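Local coordinates for Afp1 (Serratia entomophila, PDB 6RBN), which probably forms, as stacked copies, the inner tube of a contractile injection system, the anti-feeding prophage, ensheathed by a contractile sheath, at residues P29-I43 and M55-K68. Sequence-based numbering, arbitrary orientation.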
ATOM      1  N   PRO A  29      13.055  41.944 -19.665  1.00 71.47           N
ATOM      2  CA  PRO A  29      12.890  40.519 -19.357  1.00 71.47           C
ATOM      3  C   PRO A  29      11.556  39.993 -19.870  1.00 71.47           C
ATOM      4  O   PRO A  29      10.498  40.542 -19.560  1.00 71.47           O
ATOM      5  CB  PRO A  29      12.942  40.480 -17.828  1.00 71.47           C
ATOM      6  CG  PRO A  29      13.602  41.754 -17.435  1.00 71.47           C
ATOM      7  CD  PRO A  29      13.146  42.753 -18.441  1.00 71.47           C
ATOM      8  N   PHE A  30      11.610  38.914 -20.644  1.00 66.70           N
ATOM      9  CA  PHE A  30      10.418  38.274 -21.177  1.00 66.70           C
ATOM     10  C   PHE A  30      10.366  36.813 -20.757  1.00 66.70           C
ATOM     11  O   PHE A  30      11.379  36.208 -20.404  1.00 66.70           O
ATOM     12  CB  PHE A  30      10.362  38.379 -22.704  1.00 66.70           C
ATOM     13  CG  PHE A  30      10.037  39.749 -23.202  1.00 66.70           C
ATOM     14  CD1 PHE A  30       8.729  40.184 -23.252  1.00 66.70           C
ATOM     15  CD2 PHE A  30      11.036  40.606 -23.612  1.00 66.70           C
ATOM     16  CE1 PHE A  30       8.424  41.445 -23.706  1.00 66.70           C
ATOM     17  CE2 PHE A  30      10.734  41.868 -24.070  1.00 66.70           C
ATOM     18  CZ  PHE A  30       9.428  42.285 -24.114  1.00 66.70           C
ATOM     19  N   THR A  31       9.161  36.254 -20.805  1.00 66.21           N
ATOM     20  CA  THR A  31       8.925  34.857 -20.473  1.00 66.21           C
ATOM     21  C   THR A  31       8.971  33.973 -21.711  1.00 66.21           C
ATOM     22  O   THR A  31       9.602  32.914 -21.702  1.00 66.21           O
ATOM     23  CB  THR A  31       7.573  34.709 -19.781  1.00 66.21           C
ATOM     24  OG1 THR A  31       7.539  35.569 -18.643  1.00 66.21           O
ATOM     25  CG2 THR A  31       7.361  33.285 -19.317  1.00 66.21           C
ATOM     26  N   SER A  32       8.303  34.397 -22.778  1.00 66.90           N
ATOM     27  CA  SER A  32       8.234  33.632 -24.009  1.00 66.90           C
ATOM     28  C   SER A  32       8.650  34.507 -25.180  1.00 66.90           C
ATOM     29  O   SER A  32       8.626  35.735 -25.103  1.00 66.90           O
ATOM     30  CB  SER A  32       6.830  33.077 -24.250  1.00 66.90           C
ATOM     31  OG  SER A  32       6.458  32.170 -23.231  1.00 66.90           O
ATOM     32  N   ALA A  33       9.029  33.843 -26.268  1.00 67.09           N
ATOM     33  CA  ALA A  33       9.396  34.516 -27.509  1.00 67.09           C
ATOM     34  C   ALA A  33       9.221  33.506 -28.631  1.00 67.09           C
ATOM     35  O   ALA A  33       9.970  32.530 -28.698  1.00 67.09           O
ATOM     36  CB  ALA A  33      10.826  35.029 -27.451  1.00 67.09           C
ATOM     37  N   SER A  34       8.243  33.727 -29.500  1.00 68.02           N
ATOM     38  CA  SER A  34       7.943  32.783 -30.563  1.00 68.02           C
ATOM     39  C   SER A  34       7.671  33.522 -31.864  1.00 68.02           C
ATOM     40  O   SER A  34       7.431  34.729 -31.880  1.00 68.02           O
ATOM     41  CB  SER A  34       6.743  31.902 -30.202  1.00 68.02           C
ATOM     42  OG  SER A  34       5.562  32.674 -30.105  1.00 68.02           O
ATOM     43  N   GLY A  35       7.721  32.773 -32.959  1.00 68.83           N
ATOM     44  CA  GLY A  35       7.362  33.300 -34.258  1.00 68.83           C
ATOM     45  C   GLY A  35       8.483  33.927 -35.045  1.00 68.83           C
ATOM     46  O   GLY A  35       8.217  34.772 -35.904  1.00 68.83           O
ATOM     47  N   LEU A  36       9.729  33.544 -34.792  1.00 68.88           N
ATOM     48  CA  LEU A  36      10.868  34.161 -35.466  1.00 68.88           C
ATOM     49  C   LEU A  36      11.270  33.315 -36.671  1.00 68.88           C
ATOM     50  O   LEU A  36      12.401  32.856 -36.806  1.00 68.88           O
ATOM     51  CB  LEU A  36      12.026  34.348 -34.492  1.00 68.88           C
ATOM     52  CG  LEU A  36      11.947  35.533 -33.520  1.00 68.88           C
ATOM     53  CD1 LEU A  36      11.098  35.258 -32.291  1.00 68.88           C
ATOM     54  CD2 LEU A  36      13.317  35.985 -33.117  1.00 68.88           C
ATOM     55  N   ASP A  37      10.317  33.148 -37.578  1.00 70.14           N
ATOM     56  CA  ASP A  37      10.465  32.248 -38.708  1.00 70.14           C
ATOM     57  C   ASP A  37      11.037  32.986 -39.912  1.00 70.14           C
ATOM     58  O   ASP A  37      11.085  34.215 -39.958  1.00 70.14           O
ATOM     59  CB  ASP A  37       9.115  31.629 -39.069  1.00 70.14           C
ATOM     60  CG  ASP A  37       8.500  30.869 -37.917  1.00 70.14           C
ATOM     61  OD1 ASP A  37       9.247  30.441 -37.016  1.00 70.14           O
ATOM     62  OD2 ASP A  37       7.265  30.687 -37.914  1.00 70.14           O
ATOM     63  N   ILE A  38      11.478  32.208 -40.896  1.00 66.56           N
ATOM     64  CA  ILE A  38      11.896  32.715 -42.200  1.00 66.56           C
ATOM     65  C   ILE A  38      11.086  31.930 -43.222  1.00 66.56           C
ATOM     66  O   ILE A  38      11.409  30.778 -43.520  1.00 66.56           O
ATOM     67  CB  ILE A  38      13.401  32.556 -42.445  1.00 66.56           C
ATOM     68  CG1 ILE A  38      14.208  33.327 -41.409  1.00 66.56           C
ATOM     69  CG2 ILE A  38      13.772  33.048 -43.827  1.00 66.56           C
ATOM     70  CD1 ILE A  38      15.674  33.011 -41.449  1.00 66.56           C
ATOM     71  N   ASN A  39      10.033  32.538 -43.757  1.00 67.15           N
ATOM     72  CA  ASN A  39       9.100  31.859 -44.644  1.00 67.15           C
ATOM     73  C   ASN A  39       9.171  32.457 -46.040  1.00 67.15           C
ATOM     74  O   ASN A  39       9.289  33.672 -46.195  1.00 67.15           O
ATOM     75  CB  ASN A  39       7.672  31.972 -44.121  1.00 67.15           C
ATOM     76  CG  ASN A  39       7.454  31.204 -42.843  1.00 67.15           C
ATOM     77  OD1 ASN A  39       7.921  30.081 -42.692  1.00 67.15           O
ATOM     78  ND2 ASN A  39       6.736  31.809 -41.908  1.00 67.15           N
ATOM     79  N   PHE A  40       9.083  31.600 -47.053  1.00 66.41           N
ATOM     80  CA  PHE A  40       9.049  32.006 -48.449  1.00 66.41           C
ATOM     81  C   PHE A  40       7.751  31.549 -49.097  1.00 66.41           C
ATOM     82  O   PHE A  40       7.076  30.636 -48.616  1.00 66.41           O
ATOM     83  CB  PHE A  40      10.225  31.421 -49.239  1.00 66.41           C
ATOM     84  CG  PHE A  40      11.532  32.101 -48.981  1.00 66.41           C
ATOM     85  CD1 PHE A  40      11.903  33.206 -49.719  1.00 66.41           C
ATOM     86  CD2 PHE A  40      12.385  31.641 -47.996  1.00 66.41           C
ATOM     87  CE1 PHE A  40      13.107  33.834 -49.490  1.00 66.41           C
ATOM     88  CE2 PHE A  40      13.588  32.269 -47.760  1.00 66.41           C
ATOM     89  CZ  PHE A  40      13.948  33.367 -48.507  1.00 66.41           C
ATOM     90  N   ASP A  41       7.408  32.200 -50.201  1.00 69.71           N
ATOM     91  CA  ASP A  41       6.346  31.731 -51.075  1.00 69.71           C
ATOM     92  C   ASP A  41       6.940  30.864 -52.180  1.00 69.71           C
ATOM     93  O   ASP A  41       8.156  30.741 -52.319  1.00 69.71           O
ATOM     94  CB  ASP A  41       5.574  32.908 -51.661  1.00 69.71           C
ATOM     95  CG  ASP A  41       4.742  33.630 -50.627  1.00 69.71           C
ATOM     96  OD1 ASP A  41       4.286  32.978 -49.666  1.00 69.71           O
ATOM     97  OD2 ASP A  41       4.543  34.852 -50.768  1.00 69.71           O
ATOM     98  N   THR A  42       6.068  30.256 -52.975  1.00 68.08           N
ATOM     99  CA  THR A  42       6.497  29.323 -54.008  1.00 68.08           C
ATOM    100  C   THR A  42       5.831  29.681 -55.328  1.00 68.08           C
ATOM    101  O   THR A  42       4.606  29.813 -55.393  1.00 68.08           O
ATOM    102  CB  THR A  42       6.170  27.883 -53.614  1.00 68.08           C
ATOM    103  OG1 THR A  42       6.796  27.580 -52.364  1.00 68.08           O
ATOM    104  CG2 THR A  42       6.686  26.913 -54.655  1.00 68.08           C
ATOM    105  N   ILE A  43       6.642  29.844 -56.370  1.00 65.47           N
ATOM    106  CA  ILE A  43       6.174  30.136 -57.718  1.00 65.47           C
ATOM    107  C   ILE A  43       6.380  28.888 -58.561  1.00 65.47           C
ATOM    108  O   ILE A  43       7.474  28.315 -58.569  1.00 65.47           O
ATOM    109  CB  ILE A  43       6.920  31.339 -58.319  1.00 65.47           C
ATOM    110  CG1 ILE A  43       6.713  32.581 -57.460  1.00 65.47           C
ATOM    111  CG2 ILE A  43       6.445  31.621 -59.724  1.00 65.47           C
ATOM    112  CD1 ILE A  43       7.616  33.720 -57.837  1.00 65.47           C
ATOM    113  N   MET A  55      10.252  27.413 -57.879  1.00 64.38           N
ATOM    114  CA  MET A  55      11.102  28.538 -57.533  1.00 64.38           C
ATOM    115  C   MET A  55      10.687  29.078 -56.177  1.00 64.38           C
ATOM    116  O   MET A  55       9.510  28.998 -55.812  1.00 64.38           O
ATOM    117  CB  MET A  55      10.985  29.663 -58.575  1.00 64.38           C
ATOM    118  CG  MET A  55      11.565  29.340 -59.932  1.00 64.38           C
ATOM    119  SD  MET A  55      11.225  30.633 -61.123  1.00 64.38           S
ATOM    120  CE  MET A  55       9.519  30.264 -61.492  1.00 64.38           C
ATOM    121  N   PRO A  56      11.621  29.630 -55.411  1.00 63.85           N
ATOM    122  CA  PRO A  56      11.227  30.381 -54.218  1.00 63.85           C
ATOM    123  C   PRO A  56      10.666  31.740 -54.596  1.00 63.85           C
ATOM    124  O   PRO A  56      11.191  32.434 -55.468  1.00 63.85           O
ATOM    125  CB  PRO A  56      12.537  30.511 -53.436  1.00 63.85           C
ATOM    126  CG  PRO A  56      13.593  30.410 -54.460  1.00 63.85           C
ATOM    127  CD  PRO A  56      13.082  29.472 -55.504  1.00 63.85           C
ATOM    128  N   GLY A  57       9.583  32.116 -53.939  1.00 66.75           N
ATOM    129  CA  GLY A  57       8.962  33.409 -54.143  1.00 66.75           C
ATOM    130  C   GLY A  57       9.618  34.485 -53.313  1.00 66.75           C
ATOM    131  O   GLY A  57      10.814  34.436 -53.019  1.00 66.75           O
ATOM    132  N   GLN A  58       8.826  35.473 -52.927  1.00 67.12           N
ATOM    133  CA  GLN A  58       9.305  36.540 -52.063  1.00 67.12           C
ATOM    134  C   GLN A  58       8.937  36.245 -50.618  1.00 67.12           C
ATOM    135  O   GLN A  58       7.840  35.762 -50.330  1.00 67.12           O
ATOM    136  CB  GLN A  58       8.756  37.894 -52.515  1.00 67.12           C
ATOM    137  CG  GLN A  58       7.254  37.983 -52.649  1.00 67.12           C
ATOM    138  CD  GLN A  58       6.818  39.321 -53.193  1.00 67.12           C
ATOM    139  OE1 GLN A  58       7.632  40.219 -53.381  1.00 67.12           O
ATOM    140  NE2 GLN A  58       5.533  39.457 -53.465  1.00 67.12           N
ATOM    141  N   ARG A  59       9.878  36.505 -49.718  1.00 69.11           N
ATOM    142  CA  ARG A  59       9.700  36.158 -48.318  1.00 69.11           C
ATOM    143  C   ARG A  59       8.745  37.127 -47.636  1.00 69.11           C
ATOM    144  O   ARG A  59       8.815  38.340 -47.838  1.00 69.11           O
ATOM    145  CB  ARG A  59      11.055  36.120 -47.608  1.00 69.11           C
ATOM    146  CG  ARG A  59      11.894  37.371 -47.727  1.00 69.11           C
ATOM    147  CD  ARG A  59      13.255  37.182 -47.079  1.00 69.11           C
ATOM    148  NE  ARG A  59      13.169  37.083 -45.628  1.00 69.11           N
ATOM    149  CZ  ARG A  59      14.164  36.673 -44.849  1.00 69.11           C
ATOM    150  NH1 ARG A  59      14.000  36.622 -43.535  1.00 69.11           N
ATOM    151  NH2 ARG A  59      15.324  36.316 -45.382  1.00 69.11           N
ATOM    152  N   GLN A  60       7.822  36.578 -46.853  1.00 68.83           N
ATOM    153  CA  GLN A  60       6.826  37.415 -46.209  1.00 68.83           C
ATOM    154  C   GLN A  60       7.254  37.805 -44.800  1.00 68.83           C
ATOM    155  O   GLN A  60       8.273  37.357 -44.278  1.00 68.83           O
ATOM    156  CB  GLN A  60       5.457  36.736 -46.186  1.00 68.83           C
ATOM    157  CG  GLN A  60       5.360  35.451 -45.406  1.00 68.83           C
ATOM    158  CD  GLN A  60       5.533  34.246 -46.292  1.00 68.83           C
ATOM    159  OE1 GLN A  60       6.079  34.344 -47.383  1.00 68.83           O
ATOM    160  NE2 GLN A  60       5.019  33.107 -45.850  1.00 68.83           N
ATOM    161  N   ALA A  61       6.442  38.662 -44.195  1.00 69.03           N
ATOM    162  CA  ALA A  61       6.818  39.320 -42.959  1.00 69.03           C
ATOM    163  C   ALA A  61       6.702  38.364 -41.776  1.00 69.03           C
ATOM    164  O   ALA A  61       5.795  37.529 -41.737  1.00 69.03           O
ATOM    165  CB  ALA A  61       5.929  40.530 -42.717  1.00 69.03           C
ATOM    166  N   PRO A  62       7.601  38.460 -40.805  1.00 67.97           N
ATOM    167  CA  PRO A  62       7.458  37.669 -39.584  1.00 67.97           C
ATOM    168  C   PRO A  62       6.504  38.319 -38.596  1.00 67.97           C
ATOM    169  O   PRO A  62       6.411  39.542 -38.489  1.00 67.97           O
ATOM    170  CB  PRO A  62       8.886  37.631 -39.030  1.00 67.97           C
ATOM    171  CG  PRO A  62       9.505  38.861 -39.544  1.00 67.97           C
ATOM    172  CD  PRO A  62       8.920  39.103 -40.893  1.00 67.97           C
ATOM    173  N   ASN A  63       5.781  37.468 -37.875  1.00 69.69           N
ATOM    174  CA  ASN A  63       4.886  37.888 -36.802  1.00 69.69           C
ATOM    175  C   ASN A  63       5.422  37.305 -35.504  1.00 69.69           C
ATOM    176  O   ASN A  63       5.412  36.087 -35.314  1.00 69.69           O
ATOM    177  CB  ASN A  63       3.454  37.435 -37.067  1.00 69.69           C
ATOM    178  CG  ASN A  63       2.846  38.122 -38.267  1.00 69.69           C
ATOM    179  OD1 ASN A  63       2.561  37.490 -39.284  1.00 69.69           O
ATOM    180  ND2 ASN A  63       2.643  39.425 -38.156  1.00 69.69           N
ATOM    181  N   ILE A  64       5.879  38.177 -34.614  1.00 66.23           N
ATOM    182  CA  ILE A  64       6.680  37.797 -33.459  1.00 66.23           C
ATOM    183  C   ILE A  64       5.873  38.054 -32.200  1.00 66.23           C
ATOM    184  O   ILE A  64       5.300  39.134 -32.033  1.00 66.23           O
ATOM    185  CB  ILE A  64       8.006  38.572 -33.453  1.00 66.23           C
ATOM    186  CG1 ILE A  64       8.796  38.198 -34.700  1.00 66.23           C
ATOM    187  CG2 ILE A  64       8.810  38.289 -32.204  1.00 66.23           C
ATOM    188  CD1 ILE A  64       9.916  39.109 -34.981  1.00 66.23           C
ATOM    189  N   THR A  65       5.824  37.061 -31.317  1.00 67.68           N
ATOM    190  CA  THR A  65       5.063  37.130 -30.078  1.00 67.68           C
ATOM    191  C   THR A  65       6.018  37.163 -28.898  1.00 67.68           C
ATOM    192  O   THR A  65       6.812  36.237 -28.716  1.00 67.68           O
ATOM    193  CB  THR A  65       4.117  35.936 -29.961  1.00 67.68           C
ATOM    194  OG1 THR A  65       3.120  36.005 -30.987  1.00 67.68           O
ATOM    195  CG2 THR A  65       3.466  35.904 -28.599  1.00 67.68           C
ATOM    196  N   LEU A  66       5.941  38.225 -28.105  1.00 65.54           N
ATOM    197  CA  LEU A  66       6.675  38.349 -26.855  1.00 65.54           C
ATOM    198  C   LEU A  66       5.672  38.442 -25.716  1.00 65.54           C
ATOM    199  O   LEU A  66       4.615  39.060 -25.867  1.00 65.54           O
ATOM    200  CB  LEU A  66       7.572  39.586 -26.854  1.00 65.54           C
ATOM    201  CG  LEU A  66       8.720  39.672 -27.855  1.00 65.54           C
ATOM    202  CD1 LEU A  66       9.383  41.027 -27.767  1.00 65.54           C
ATOM    203  CD2 LEU A  66       9.722  38.587 -27.597  1.00 65.54           C
ATOM    204  N   SER A  67       5.988  37.831 -24.580  1.00 66.38           N
ATOM    205  CA  SER A  67       5.087  37.893 -23.440  1.00 66.38           C
ATOM    206  C   SER A  67       5.879  38.001 -22.149  1.00 66.38           C
ATOM    207  O   SER A  67       6.841  37.257 -21.945  1.00 66.38           O
ATOM    208  CB  SER A  67       4.165  36.673 -23.391  1.00 66.38           C
ATOM    209  OG  SER A  67       4.894  35.500 -23.113  1.00 66.38           O
ATOM    210  N   LYS A  68       5.470  38.926 -21.284  1.00 67.57           N
ATOM    211  CA  LYS A  68       6.094  39.118 -19.986  1.00 67.57           C
ATOM    212  C   LYS A  68       5.013  39.412 -18.959  1.00 67.57           C
ATOM    213  O   LYS A  68       3.837  39.567 -19.292  1.00 67.57           O
ATOM    214  CB  LYS A  68       7.120  40.251 -20.010  1.00 67.57           C
ATOM    215  CG  LYS A  68       6.517  41.616 -20.228  1.00 67.57           C
ATOM    216  CD  LYS A  68       7.584  42.677 -20.153  1.00 67.57           C
ATOM    217  CE  LYS A  68       8.063  42.813 -18.724  1.00 67.57           C
ATOM    218  NZ  LYS A  68       9.029  43.919 -18.546  1.00 67.57           N
TER
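The carbonyl oxygen of S67 takes two backbone N-H groups from the facing segment: T31 N at 2.8 Å, lying in the carbonyl plane, and S32 N by a weaker bond. T31 and S32 opposite S67 form a classic beta bulge, which takes up an extra residue at the start of the antiparallel ladder of strands 32-34 and 63-68. S34 and T65 follow as a hydrogen-bonded pair, T65 N reaching S34 O at 2.9 Å, while the non-hydrogen-bonded pair A33 and L66 turns its side chains to the other face. There L66 CB lies over one face of the F30 ring, 4.1 Å from its centroid, and the K68 side chain, its CG set between backbone N and carbonyl carbon (chi1 67°), passes obliquely by CD1 and CE1.

Beyond G35, at a positive phi of 90°, an inverse gamma turn centred on L36 interrupts the ladder, and the two segments run on with few bonds between them: a weak one from Q60 N to N39 O, in the short strand at 38-39, and one from G57 N to D41 O. R59 CB sits over the F40 ring, 3.5 Å above the plane, and the bend at chi3 (-69°) carries the guanidinium to I38, whose CG2 lies over one of its faces. A second ladder, its register shifted by one, begins at the non-hydrogen-bonded pair T42 and P56 and continues to I43 and M55, which exchange two backbone bonds, with M55 CE against I43 CG2 at 3.8 Å.

The contact runs from the barrel into the hairpin of strands 38-46 and 52-56. Strand 63-69 is flanked on its other edge by strand 134-140, L36 and I64 pack on V112 of strand 109-121, and S32, A33, I38 and N39 pair with a strand of a neighbouring subunit.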